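Local coordinates for chitin oligosaccharide binding protein NagB2 (PDB 7EHU), which binds the chitin oligosaccharides N,N'-diacetylchitobiose and N,N',N''-triacetylchitotriose, probably as the extracellular solute-binding component of a bacterial sugar-uptake system, at residues His110-Leu118 / Asp136-Glu144; Gly27-Arg35 / Ala327-Phe335. One frame throughout, in Å; residues are numbered along the deposited sequence.

In the fold
The first strand of the modelled chain, 30-36, belongs to contact 2 and pairs in parallel with strands 64-70 and 93-97 of the mixed sheet. Contact 1 closes a short loop: only 17 residues separate 110-118, leading into helix 115-121, from 136-144, at the start of the long strand 138-154. Some 290 residues after its first segment, contact 2 is completed by helix 326-339, so the loop of contact 1 lies wholly within the much longer one of contact 2. The two centres are about 17 Å apart, both contacts reach the same sheet, and they touch where I117 CG1 packs on K333 CD at 4.0 Å.

Contact 1: residues His110-Leu118 / Asp136-Glu144; sequences HLLPLNDIL and DGKIYGLPE
N115 grips the backbone of 137-139 with both ends of its amide. Its OD1 accepts the N-H of I139 at 2.8 Å in a nearly straight bond (165° at the hydrogen), the donor lying 20° off the carbonyl plane. Its ND2 donates an N-H to G137 O at 3.1 Å, here in the carbonyl plane and on a lone pair. With CG anti to the carbonyl carbon (chi1 -59°), the amide lies alongside K138, and two bonds in different directions fix its rotation. With an alanine in place of N115, I139 N and G137 O would probably lose these mates, leaving the L114 N bond as the direct hydrogen bond between the segments. In that bond, at the preceding residue, L114 N donates to I139 O at 2.8 Å, and P113 CA adds a CH...O contact to the same oxygen.

Packing lies on both flanks of these bonds. The Y140 ring brings its CD1-CE1 side to L111 and P113, with L111 CB meeting CD1 at 3.6 Å. The carbonyl oxygen L111 O approaches the edge of the ring near its plane, 3.4 Å from CE1. In the other direction L114 and L142 meet tip to tip, CD1 to CG at 3.8 Å, and L118 crosses I139 at about a right angle while sliding past L142. A water lies 2.8 Å from both L112 O and Y140 O, between the two backbones.

Further out, T102 and A106 of helix 100-107 touch Y140, I336 of helix 326-339 packs on L142, and F320 of strand 309-320 on L114. The whole joins the N-terminal end of helix 115-121 to strand 138-154 in the periplasmic-binding-protein fold; the same strand runs on to E144, which touches bound N-acetylglucosamine units in the glycan pocket.

Contact 2: residues Gly27-Arg35 / Ala327-Phe335; sequences GDSVSLTLR and AEKKAVKAF
L32 provides the central apolar packing between strand and helix, parting its two methyls over the helix surface: CD1 rests on A331 CB at 3.7 Å and CD2 on V332 CG2, also at 3.7 Å. Farther along the strand, L34 crosses F335 at about a right angle and sets CD1 3.8 Å from ring atom CE1. CG of L34 stands anti to its own backbone N (chi1 -164°), which carries CD1 toward the ring. Toward the N terminus V30 leans on A327, CB to CB at 4.3 Å, and its CG2 comes to 3.2 Å from E328 CG, a tight approach, the two side chains crossing obliquely.

The polar link between the segments runs through the carboxylate of E328 and a water. The water donates to E328 OE2 and to S31 O, each at 2.9 Å, joining helix to strand backbone. The carboxylate is also held by the N-H of N325 on OE1 and by Q92 on OE2.

The strand and helix axes approach to 8.7 Å at an angle of 53°. Helix 326-339 thus packs across strand 30-36, whose parallel neighbours are 64-70 and 93-97, in the layered alpha/beta architecture of solute-binding proteins.

Contact 1: residues His110-Leu118 / Asp136-Glu144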
loop_
_atom_site.group_PDB
_atom_site.type_symbol
_atom_site.label_atom_id
_atom_site.label_comp_id
_atom_site.label_asym_id
_atom_site.label_seq_id
_atom_site.Cartn_x
_atom_site.Cartn_y
_atom_site.Cartn_z
ATOM N N HIS A 110 -14.638 -4.219 -17.857
ATOM C CA HIS A 110 -13.711 -5.335 -17.822
ATOM C C HIS A 110 -13.684 -6.092 -16.511
ATOM O O HIS A 110 -12.967 -7.089 -16.422
ATOM C CB HIS A 110 -12.307 -4.871 -18.146
ATOM C CG HIS A 110 -12.206 -4.273 -19.502
ATOM N ND1 HIS A 110 -12.846 -4.818 -20.594
ATOM C CD2 HIS A 110 -11.566 -3.168 -19.941
ATOM C CE1 HIS A 110 -12.610 -4.065 -21.651
ATOM N NE2 HIS A 110 -11.836 -3.056 -21.283
ATOM N N LEU A 111 -14.442 -5.656 -15.505
ATOM C CA LEU A 111 -14.453 -6.280 -14.181
ATOM C C LEU A 111 -15.766 -7.001 -13.919
ATOM O O LEU A 111 -16.845 -6.444 -14.142
ATOM C CB LEU A 111 -14.227 -5.247 -13.075
ATOM C CG LEU A 111 -12.897 -4.499 -13.114
ATOM C CD1 LEU A 111 -12.748 -3.599 -11.887
ATOM C CD2 LEU A 111 -11.701 -5.456 -13.197
ATOM N N LEU A 112 -15.669 -8.229 -13.419
ATOM C CA LEU A 112 -16.853 -9.017 -13.076
ATOM C C LEU A 112 -17.539 -8.422 -11.856
ATOM O O LEU A 112 -16.894 -8.297 -10.811
ATOM C CB LEU A 112 -16.409 -10.455 -12.780
ATOM C CG LEU A 112 -17.514 -11.499 -12.611
ATOM C CD1 LEU A 112 -18.165 -11.806 -13.953
ATOM C CD2 LEU A 112 -16.960 -12.766 -11.981
ATOM N N PRO A 113 -18.832 -8.072 -11.917
ATOM C CA PRO A 113 -19.529 -7.676 -10.686
ATOM C C PRO A 113 -19.739 -8.901 -9.805
ATOM O O PRO A 113 -20.085 -9.989 -10.277
ATOM C CB PRO A 113 -20.848 -7.077 -11.194
ATOM C CG PRO A 113 -21.067 -7.709 -12.501
ATOM C CD PRO A 113 -19.707 -8.003 -13.094
ATOM N N LEU A 114 -19.523 -8.717 -8.502
ATOM C CA LEU A 114 -19.428 -9.837 -7.571
ATOM C C LEU A 114 -20.595 -9.967 -6.598
ATOM O O LEU A 114 -20.609 -10.914 -5.810
ATOM C CB LEU A 114 -18.131 -9.737 -6.765
ATOM C CG LEU A 114 -16.851 -9.706 -7.590
ATOM C CD1 LEU A 114 -15.638 -9.568 -6.715
ATOM C CD2 LEU A 114 -16.738 -10.942 -8.459
ATOM N N ASN A 115 -21.581 -9.068 -6.637
ATOM C CA ASN A 115 -22.610 -9.060 -5.593
ATOM C C ASN A 115 -23.320 -10.415 -5.486
ATOM O O ASN A 115 -23.500 -10.958 -4.386
ATOM C CB ASN A 115 -23.622 -7.939 -5.859
ATOM C CG ASN A 115 -22.983 -6.550 -5.908
ATOM O OD1 ASN A 115 -22.040 -6.313 -6.651
ATOM N ND2 ASN A 115 -23.534 -5.623 -5.154
ATOM N N ASP A 116 -23.769 -10.969 -6.618
ATOM C CA ASP A 116 -24.483 -12.242 -6.569
ATOM C C ASP A 116 -23.561 -13.371 -6.129
ATOM O O ASP A 116 -23.978 -14.264 -5.381
ATOM C CB ASP A 116 -25.100 -12.549 -7.936
ATOM C CG ASP A 116 -26.477 -11.929 -8.115
ATOM O OD1 ASP A 116 -26.962 -11.237 -7.187
ATOM O OD2 ASP A 116 -27.089 -12.147 -9.194
ATOM N N ILE A 117 -22.311 -13.353 -6.592
ATOM C CA ILE A 117 -21.362 -14.365 -6.155
ATOM C C ILE A 117 -21.171 -14.304 -4.651
ATOM O O ILE A 117 -21.123 -15.339 -3.973
ATOM C CB ILE A 117 -20.026 -14.207 -6.903
ATOM C CG1 ILE A 117 -20.203 -14.646 -8.348
ATOM C CG2 ILE A 117 -18.907 -14.990 -6.199
ATOM C CD1 ILE A 117 -19.172 -14.062 -9.286
ATOM N N LEU A 118 -21.054 -13.094 -4.103
ATOM C CA LEU A 118 -20.864 -12.986 -2.665
ATOM C C LEU A 118 -22.060 -13.535 -1.901
ATOM O O LEU A 118 -21.893 -14.206 -0.871
ATOM C CB LEU A 118 -20.589 -11.544 -2.255
ATOM C CG LEU A 118 -19.264 -10.960 -2.755
ATOM C CD1 LEU A 118 -19.121 -9.542 -2.246
ATOM C CD2 LEU A 118 -18.055 -11.783 -2.347
ATOM N N ASP A 136 -21.038 2.376 -8.148
ATOM C CA ASP A 136 -22.490 2.385 -8.358
ATOM C C ASP A 136 -23.154 1.154 -7.741
ATOM O O ASP A 136 -24.048 0.533 -8.331
ATOM C CB ASP A 136 -22.854 2.538 -9.838
ATOM C CG ASP A 136 -22.365 3.849 -10.422
ATOM O OD1 ASP A 136 -22.418 4.872 -9.707
ATOM O OD2 ASP A 136 -21.938 3.865 -11.600
ATOM N N GLY A 137 -22.723 0.811 -6.531
ATOM C CA GLY A 137 -23.315 -0.268 -5.765
ATOM C C GLY A 137 -22.832 -1.672 -6.081
ATOM O O GLY A 137 -23.164 -2.601 -5.339
ATOM N N LYS A 138 -22.017 -1.881 -7.109
ATOM C CA LYS A 138 -21.699 -3.254 -7.511
ATOM C C LYS A 138 -20.222 -3.369 -7.073
ATOM O O LYS A 138 -19.440 -2.388 -7.125
ATOM C CB LYS A 138 -21.657 -3.200 -8.986
ATOM C CG LYS A 138 -23.074 -2.853 -9.636
ATOM C CD LYS A 138 -23.070 -2.899 -11.191
ATOM C CE LYS A 138 -22.226 -1.520 -10.921
ATOM N NZ LYS A 138 -21.557 -0.608 -11.798
ATOM N N ILE A 139 -19.863 -4.551 -6.621
ATOM C CA ILE A 139 -18.561 -4.838 -6.053
ATOM C C ILE A 139 -17.713 -5.467 -7.147
ATOM O O ILE A 139 -18.128 -6.453 -7.759
ATOM C CB ILE A 139 -18.726 -5.779 -4.849
ATOM C CG1 ILE A 139 -19.521 -5.090 -3.722
ATOM C CG2 ILE A 139 -17.377 -6.250 -4.347
ATOM C CD1 ILE A 139 -20.305 -6.039 -2.844
ATOM N N TYR A 140 -16.513 -4.929 -7.363
ATOM C CA TYR A 140 -15.672 -5.343 -8.481
ATOM C C TYR A 140 -14.317 -5.901 -8.063
ATOM O O TYR A 140 -13.473 -6.162 -8.919
ATOM C CB TYR A 140 -15.485 -4.172 -9.443
ATOM C CG TYR A 140 -16.738 -3.816 -10.200
ATOM C CD1 TYR A 140 -17.208 -4.623 -11.236
ATOM C CD2 TYR A 140 -17.454 -2.666 -9.886
ATOM C CE1 TYR A 140 -18.356 -4.289 -11.948
ATOM C CE2 TYR A 140 -18.595 -2.319 -10.584
ATOM C CZ TYR A 140 -19.031 -3.128 -11.627
ATOM O OH TYR A 140 -20.175 -2.765 -12.298
ATOM N N GLY A 141 -14.098 -6.126 -6.782
ATOM C CA GLY A 141 -12.887 -6.781 -6.312
ATOM C C GLY A 141 -12.998 -6.999 -4.822
ATOM O O GLY A 141 -13.898 -6.461 -4.173
ATOM N N LEU A 142 -12.060 -7.781 -4.284
ATOM C CA LEU A 142 -12.132 -8.211 -2.890
ATOM C C LEU A 142 -10.773 -7.991 -2.241
ATOM O O LEU A 142 -9.786 -8.627 -2.641
ATOM C CB LEU A 142 -12.554 -9.673 -2.759
ATOM C CG LEU A 142 -13.923 -9.957 -3.358
ATOM C CD1 LEU A 142 -14.193 -11.451 -3.385
ATOM C CD2 LEU A 142 -15.065 -9.250 -2.629
ATOM N N PRO A 143 -10.670 -7.115 -1.250
ATOM C CA PRO A 143 -9.363 -6.847 -0.656
ATOM C C PRO A 143 -8.844 -8.106 0.019
ATOM O O PRO A 143 -9.599 -8.838 0.671
ATOM C CB PRO A 143 -9.661 -5.745 0.358
ATOM C CG PRO A 143 -11.104 -5.882 0.677
ATOM C CD PRO A 143 -11.746 -6.370 -0.585
ATOM N N GLU A 144 -7.537 -8.343 -0.110
ATOM C CA GLU A 144 -6.863 -9.486 0.504
ATOM C C GLU A 144 -6.445 -9.200 1.936
ATOM O O GLU A 144 -6.397 -10.120 2.755
ATOM C CB GLU A 144 -5.608 -9.824 -0.335
ATOM C CG GLU A 144 -4.667 -10.806 0.287
ATOM C CD GLU A 144 -3.461 -11.175 -0.563
ATOM O OE1 GLU A 144 -3.437 -10.911 -1.774
ATOM O OE2 GLU A 144 -2.533 -11.766 0.002
HETATM O O HOH W 1 -14.119 -8.525 -10.210
#

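Contact 2: residues Gly27-Arg35 / Ala327-Phe335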
loop_
_atom_site.group_PDB
_atom_site.type_symbol
_atom_site.label_atom_id
_atom_site.label_comp_id
_atom_site.label_asym_id
_atom_site.label_seq_id
_atom_site.Cartn_x
_atom_site.Cartn_y
_atom_site.Cartn_z
ATOM N N GLY A 27 -13.813 -31.637 -16.043
ATOM C CA GLY A 27 -14.197 -30.950 -17.268
ATOM C C GLY A 27 -15.385 -30.032 -17.075
ATOM O O GLY A 27 -16.151 -30.236 -16.128
ATOM N N ASP A 28 -15.578 -29.038 -17.952
ATOM C CA ASP A 28 -14.789 -28.843 -19.168
ATOM C C ASP A 28 -13.357 -28.417 -18.843
ATOM O O ASP A 28 -13.097 -27.807 -17.802
ATOM C CB ASP A 28 -15.411 -27.752 -20.064
ATOM C CG ASP A 28 -16.781 -28.126 -20.615
ATOM O OD1 ASP A 28 -17.380 -29.119 -20.152
ATOM O OD2 ASP A 28 -17.258 -27.402 -21.522
ATOM N N SER A 29 -12.421 -28.762 -19.719
ATOM C CA SER A 29 -11.061 -28.263 -19.574
ATOM C C SER A 29 -11.078 -26.742 -19.675
ATOM O O SER A 29 -11.654 -26.178 -20.611
ATOM C CB SER A 29 -10.184 -28.862 -20.676
ATOM O OG SER A 29 -8.832 -28.492 -20.503
ATOM N N VAL A 30 -10.470 -26.072 -18.700
ATOM C CA VAL A 30 -10.408 -24.613 -18.697
ATOM C C VAL A 30 -9.077 -24.182 -18.098
ATOM O O VAL A 30 -8.617 -24.750 -17.105
ATOM C CB VAL A 30 -11.621 -24.021 -17.940
ATOM C CG1 VAL A 30 -11.623 -24.424 -16.482
ATOM C CG2 VAL A 30 -11.670 -22.536 -18.080
ATOM N N SER A 31 -8.449 -23.185 -18.711
ATOM C CA SER A 31 -7.195 -22.628 -18.225
ATOM C C SER A 31 -7.434 -21.187 -17.811
ATOM O O SER A 31 -7.999 -20.401 -18.584
ATOM C CB SER A 31 -6.111 -22.676 -19.309
ATOM O OG SER A 31 -4.902 -22.096 -18.841
ATOM N N LEU A 32 -7.005 -20.840 -16.600
ATOM C CA LEU A 32 -7.167 -19.489 -16.072
ATOM C C LEU A 32 -5.794 -18.961 -15.689
ATOM O O LEU A 32 -5.011 -19.664 -15.047
ATOM C CB LEU A 32 -8.075 -19.491 -14.833
ATOM C CG LEU A 32 -9.527 -19.921 -15.100
ATOM C CD1 LEU A 32 -9.675 -21.417 -14.912
ATOM C CD2 LEU A 32 -10.479 -19.176 -14.189
ATOM N N THR A 33 -5.501 -17.732 -16.074
ATOM C CA THR A 33 -4.308 -17.053 -15.604
ATOM C C THR A 33 -4.634 -16.292 -14.332
ATOM O O THR A 33 -5.639 -15.575 -14.253
ATOM C CB THR A 33 -3.765 -16.118 -16.674
ATOM O OG1 THR A 33 -3.437 -16.910 -17.825
ATOM C CG2 THR A 33 -2.527 -15.350 -16.170
ATOM N N LEU A 34 -3.775 -16.462 -13.335
ATOM C CA LEU A 34 -3.898 -15.812 -12.035
ATOM C C LEU A 34 -2.681 -14.906 -11.884
ATOM O O LEU A 34 -1.569 -15.380 -11.617
ATOM C CB LEU A 34 -3.986 -16.856 -10.925
ATOM C CG LEU A 34 -4.499 -16.374 -9.573
ATOM C CD1 LEU A 34 -4.670 -17.566 -8.630
ATOM C CD2 LEU A 34 -3.589 -15.316 -8.931
ATOM N N ARG A 35 -2.898 -13.610 -12.105
ATOM C CA ARG A 35 -1.871 -12.587 -11.980
ATOM C C ARG A 35 -1.722 -12.178 -10.522
ATOM O O ARG A 35 -2.682 -11.708 -9.904
ATOM C CB ARG A 35 -2.259 -11.381 -12.835
ATOM C CG ARG A 35 -1.406 -10.131 -12.642
ATOM C CD ARG A 35 0.007 -10.228 -13.226
ATOM N NE ARG A 35 -0.034 -10.750 -14.575
ATOM C CZ ARG A 35 -0.532 -10.116 -15.635
ATOM N NH1 ARG A 35 -1.018 -8.891 -15.503
ATOM N NH2 ARG A 35 -0.593 -10.721 -16.815
ATOM N N ALA A 327 -17.594 -22.238 -17.620
ATOM C CA ALA A 327 -16.600 -23.076 -16.953
ATOM C C ALA A 327 -15.586 -22.221 -16.206
ATOM O O ALA A 327 -15.185 -22.547 -15.077
ATOM C CB ALA A 327 -15.904 -23.972 -17.977
ATOM N N GLU A 328 -15.149 -21.129 -16.834
ATOM C CA GLU A 328 -14.227 -20.207 -16.183
ATOM C C GLU A 328 -14.848 -19.597 -14.939
ATOM O O GLU A 328 -14.189 -19.485 -13.899
ATOM C CB GLU A 328 -13.817 -19.115 -17.173
ATOM C CG GLU A 328 -12.886 -19.571 -18.312
ATOM C CD GLU A 328 -12.641 -18.466 -19.327
ATOM O OE1 GLU A 328 -13.631 -17.811 -19.689
ATOM O OE2 GLU A 328 -11.477 -18.234 -19.744
ATOM N N LYS A 329 -16.117 -19.209 -15.010
ATOM C CA LYS A 329 -16.760 -18.583 -13.856
ATOM C C LYS A 329 -16.920 -19.569 -12.710
ATOM O O LYS A 329 -16.746 -19.189 -11.550
ATOM C CB LYS A 329 -18.082 -17.925 -14.266
ATOM C CG LYS A 329 -18.991 -16.995 -13.219
ATOM C CD LYS A 329 -20.069 -16.754 -14.280
ATOM C CE LYS A 329 -19.368 -15.838 -15.266
ATOM N NZ LYS A 329 -20.142 -15.188 -16.334
ATOM N N LYS A 330 -17.178 -20.849 -13.000
ATOM C CA LYS A 330 -17.206 -21.852 -11.939
ATOM C C LYS A 330 -15.859 -21.956 -11.230
ATOM O O LYS A 330 -15.805 -22.073 -10.001
ATOM C CB LYS A 330 -17.593 -23.202 -12.524
ATOM C CG LYS A 330 -17.804 -24.316 -11.511
ATOM C CD LYS A 330 -18.359 -25.584 -12.170
ATOM C CE LYS A 330 -19.336 -25.242 -13.305
ATOM N NZ LYS A 330 -20.698 -24.728 -12.955
ATOM N N ALA A 331 -14.769 -21.963 -11.997
ATOM C CA ALA A 331 -13.439 -22.011 -11.409
ATOM C C ALA A 331 -13.153 -20.764 -10.587
ATOM O O ALA A 331 -12.566 -20.855 -9.503
ATOM C CB ALA A 331 -12.405 -22.187 -12.517
ATOM N N VAL A 332 -13.560 -19.595 -11.089
ATOM C CA VAL A 332 -13.333 -18.351 -10.370
ATOM C C VAL A 332 -14.109 -18.345 -9.064
ATOM O O VAL A 332 -13.586 -17.932 -8.025
ATOM C CB VAL A 332 -13.696 -17.146 -11.266
ATOM C CG1 VAL A 332 -13.924 -15.890 -10.430
ATOM C CG2 VAL A 332 -12.631 -16.899 -12.315
ATOM N N LYS A 333 -15.363 -18.789 -9.097
ATOM C CA LYS A 333 -16.147 -18.822 -7.869
ATOM C C LYS A 333 -15.501 -19.742 -6.842
ATOM O O LYS A 333 -15.479 -19.430 -5.649
ATOM C CB LYS A 333 -17.570 -19.286 -8.167
ATOM C CG LYS A 333 -18.419 -18.273 -8.913
ATOM C CD LYS A 333 -19.918 -18.586 -8.786
ATOM C CE LYS A 333 -20.666 -18.508 -10.107
ATOM N NZ LYS A 333 -21.984 -19.203 -10.004
ATOM N N ALA A 334 -14.986 -20.889 -7.285
ATOM C CA ALA A 334 -14.320 -21.811 -6.370
ATOM C C ALA A 334 -13.062 -21.190 -5.778
ATOM O O ALA A 334 -12.765 -21.379 -4.591
ATOM C CB ALA A 334 -14.003 -23.136 -7.076
ATOM N N PHE A 335 -12.315 -20.444 -6.590
ATOM C CA PHE A 335 -11.141 -19.760 -6.075
ATOM C C PHE A 335 -11.535 -18.750 -4.999
ATOM O O PHE A 335 -10.912 -18.688 -3.930
ATOM C CB PHE A 335 -10.389 -19.044 -7.201
ATOM C CG PHE A 335 -9.289 -18.152 -6.686
ATOM C CD1 PHE A 335 -8.085 -18.694 -6.256
ATOM C CD2 PHE A 335 -9.481 -16.794 -6.560
ATOM C CE1 PHE A 335 -7.090 -17.899 -5.744
ATOM C CE2 PHE A 335 -8.474 -15.984 -6.041
ATOM C CZ PHE A 335 -7.287 -16.541 -5.618
HETATM O O HOH W 2 -10.150 -20.757 -20.501
#